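Local coordinates for protein member of DUF4221 family (Bacteroides vulgatus, PDB 3S9J) that is of unknown function but folds as a six-bladed beta-propeller belonging to the DUF4221 family, at residues I180-P185 and S221-D226. Numbering follows the deposited sequence.
Sequences IPIFYP and SLMVTD
Ile182 meets Met223 and Thr225 with its two separate branches, a compact example of how neighbouring sheets pack face to face through carbon alone. Its CG2 methyl lies 3.5 Å from CE of Met223, tighter than a usual van der Waals contact, and the two side chains run obliquely past one another. The other branch extends through CG1, and its CD1 comes tip to tip with the Thr225 CG2 methyl at 4.0 Å. Met223 is selenomethionine here: CG leaves anti to the backbone N (chi1 -166°), and a bend at chi3 (90°) turns the terminal methyl onto the isoleucine. Thr225 is split between two tasks, since its methyl faces Ile182 while OG1 is hydrogen-bonded to His230 O and Lys229 N in the turn that follows, which fixes its rotation.

No hydrogen bond joins the two segments, and the backbones stay well apart, with CA of Ile182 8.9 Å from CA of Thr225. An inverse gamma turn centred on Pro181 and closed by Ile182 N to Ile180 O at 2.8 Å leads into the contact and bends the strand. Leu212 and Leu228 also touch Ile182, and Met166 touches Met223, widening the buried apolar layer. Strand 177-183 is an outer strand of one four-stranded antiparallel sheet, and 221-225 is an inner strand of the next, so this is blade-to-blade packing of a six-bladed beta-propeller.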
# COMPACT_ATOMS: atom_id res chain seq x y z
N ILE A 180 15.31 12.40 0.91
CA ILE A 180 14.96 12.75 -0.45
C ILE A 180 14.21 14.09 -0.39
O ILE A 180 13.34 14.24 0.46
CB ILE A 180 14.09 11.67 -1.08
CG1 ILE A 180 14.80 10.29 -0.96
CG2 ILE A 180 13.80 12.00 -2.54
CD1 ILE A 180 16.23 10.26 -1.52
N PRO A 181 14.58 15.06 -1.25
CA PRO A 181 13.99 16.41 -1.11
C PRO A 181 12.57 16.54 -1.70
O PRO A 181 12.29 17.38 -2.58
CB PRO A 181 15.02 17.30 -1.81
CG PRO A 181 15.59 16.40 -2.87
CD PRO A 181 15.66 15.04 -2.25
N ILE A 182 11.68 15.70 -1.18
CA ILE A 182 10.25 15.70 -1.46
C ILE A 182 9.62 15.85 -0.10
O ILE A 182 9.78 14.99 0.76
CB ILE A 182 9.79 14.38 -2.07
CG1 ILE A 182 10.45 14.15 -3.44
CG2 ILE A 182 8.23 14.33 -2.24
CD1 ILE A 182 10.19 12.69 -3.94
N PHE A 183 8.93 16.97 0.10
CA PHE A 183 8.46 17.39 1.41
C PHE A 183 6.93 17.28 1.52
O PHE A 183 6.22 17.33 0.52
CB PHE A 183 8.91 18.82 1.67
CG PHE A 183 10.41 18.97 1.73
CD1 PHE A 183 11.09 18.67 2.91
CD2 PHE A 183 11.14 19.32 0.61
CE1 PHE A 183 12.48 18.77 2.97
CE2 PHE A 183 12.53 19.43 0.67
CZ PHE A 183 13.18 19.14 1.85
N TYR A 184 6.44 17.16 2.74
CA TYR A 184 5.00 17.14 2.94
C TYR A 184 4.41 18.48 2.48
O TYR A 184 5.02 19.53 2.66
CB TYR A 184 4.66 16.91 4.41
CG TYR A 184 4.70 15.49 4.83
CD1 TYR A 184 5.90 14.87 5.19
CD2 TYR A 184 3.54 14.73 4.88
CE1 TYR A 184 5.95 13.51 5.58
CE2 TYR A 184 3.58 13.39 5.27
CZ TYR A 184 4.77 12.79 5.63
OH TYR A 184 4.77 11.45 6.03
N PRO A 185 3.25 18.44 1.84
CA PRO A 185 2.64 19.65 1.32
C PRO A 185 2.02 20.47 2.47
O PRO A 185 1.68 19.91 3.52
CB PRO A 185 1.57 19.12 0.37
CG PRO A 185 1.22 17.77 0.89
CD PRO A 185 2.49 17.23 1.49
N SER A 221 -6.13 15.83 -4.59
CA SER A 221 -5.15 15.85 -5.67
C SER A 221 -4.03 14.85 -5.46
O SER A 221 -3.64 14.55 -4.32
CB SER A 221 -4.57 17.26 -5.85
OG SER A 221 -5.56 18.14 -6.35
N LEU A 222 -3.53 14.34 -6.57
CA LEU A 222 -2.32 13.51 -6.60
C LEU A 222 -1.08 14.37 -6.84
O LEU A 222 -1.11 15.33 -7.60
CB LEU A 222 -2.40 12.47 -7.72
CG LEU A 222 -3.49 11.41 -7.63
CD1 LEU A 222 -3.48 10.58 -8.93
CD2 LEU A 222 -3.26 10.54 -6.36
N MSE A 223 0.02 13.94 -6.23
CA MSE A 223 1.31 14.59 -6.33
C MSE A 223 2.18 13.71 -7.20
O MSE A 223 2.25 12.49 -6.99
CB MSE A 223 1.91 14.68 -4.94
CG MSE A 223 3.08 15.58 -4.79
SE MSE A 223 3.91 15.21 -3.08
CE MSE A 223 5.11 13.86 -3.70
N VAL A 224 2.85 14.32 -8.18
CA VAL A 224 3.65 13.58 -9.14
C VAL A 224 5.02 14.23 -9.31
O VAL A 224 5.12 15.45 -9.36
CB VAL A 224 2.96 13.50 -10.52
CG1 VAL A 224 3.84 12.76 -11.58
CG2 VAL A 224 1.56 12.89 -10.40
N THR A 225 6.06 13.41 -9.39
CA THR A 225 7.39 13.91 -9.68
C THR A 225 8.17 12.90 -10.51
O THR A 225 8.08 11.71 -10.28
CB THR A 225 8.20 14.27 -8.40
OG1 THR A 225 9.49 14.81 -8.77
CG2 THR A 225 8.37 13.11 -7.52
N ASP A 226 8.90 13.41 -11.50
CA ASP A 226 9.74 12.59 -12.39
C ASP A 226 11.24 12.65 -12.08
O ASP A 226 12.03 11.91 -12.69
CB ASP A 226 9.55 13.06 -13.84
CG ASP A 226 8.15 12.87 -14.33
OD1 ASP A 226 7.42 12.04 -13.76
OD2 ASP A 226 7.78 13.53 -15.30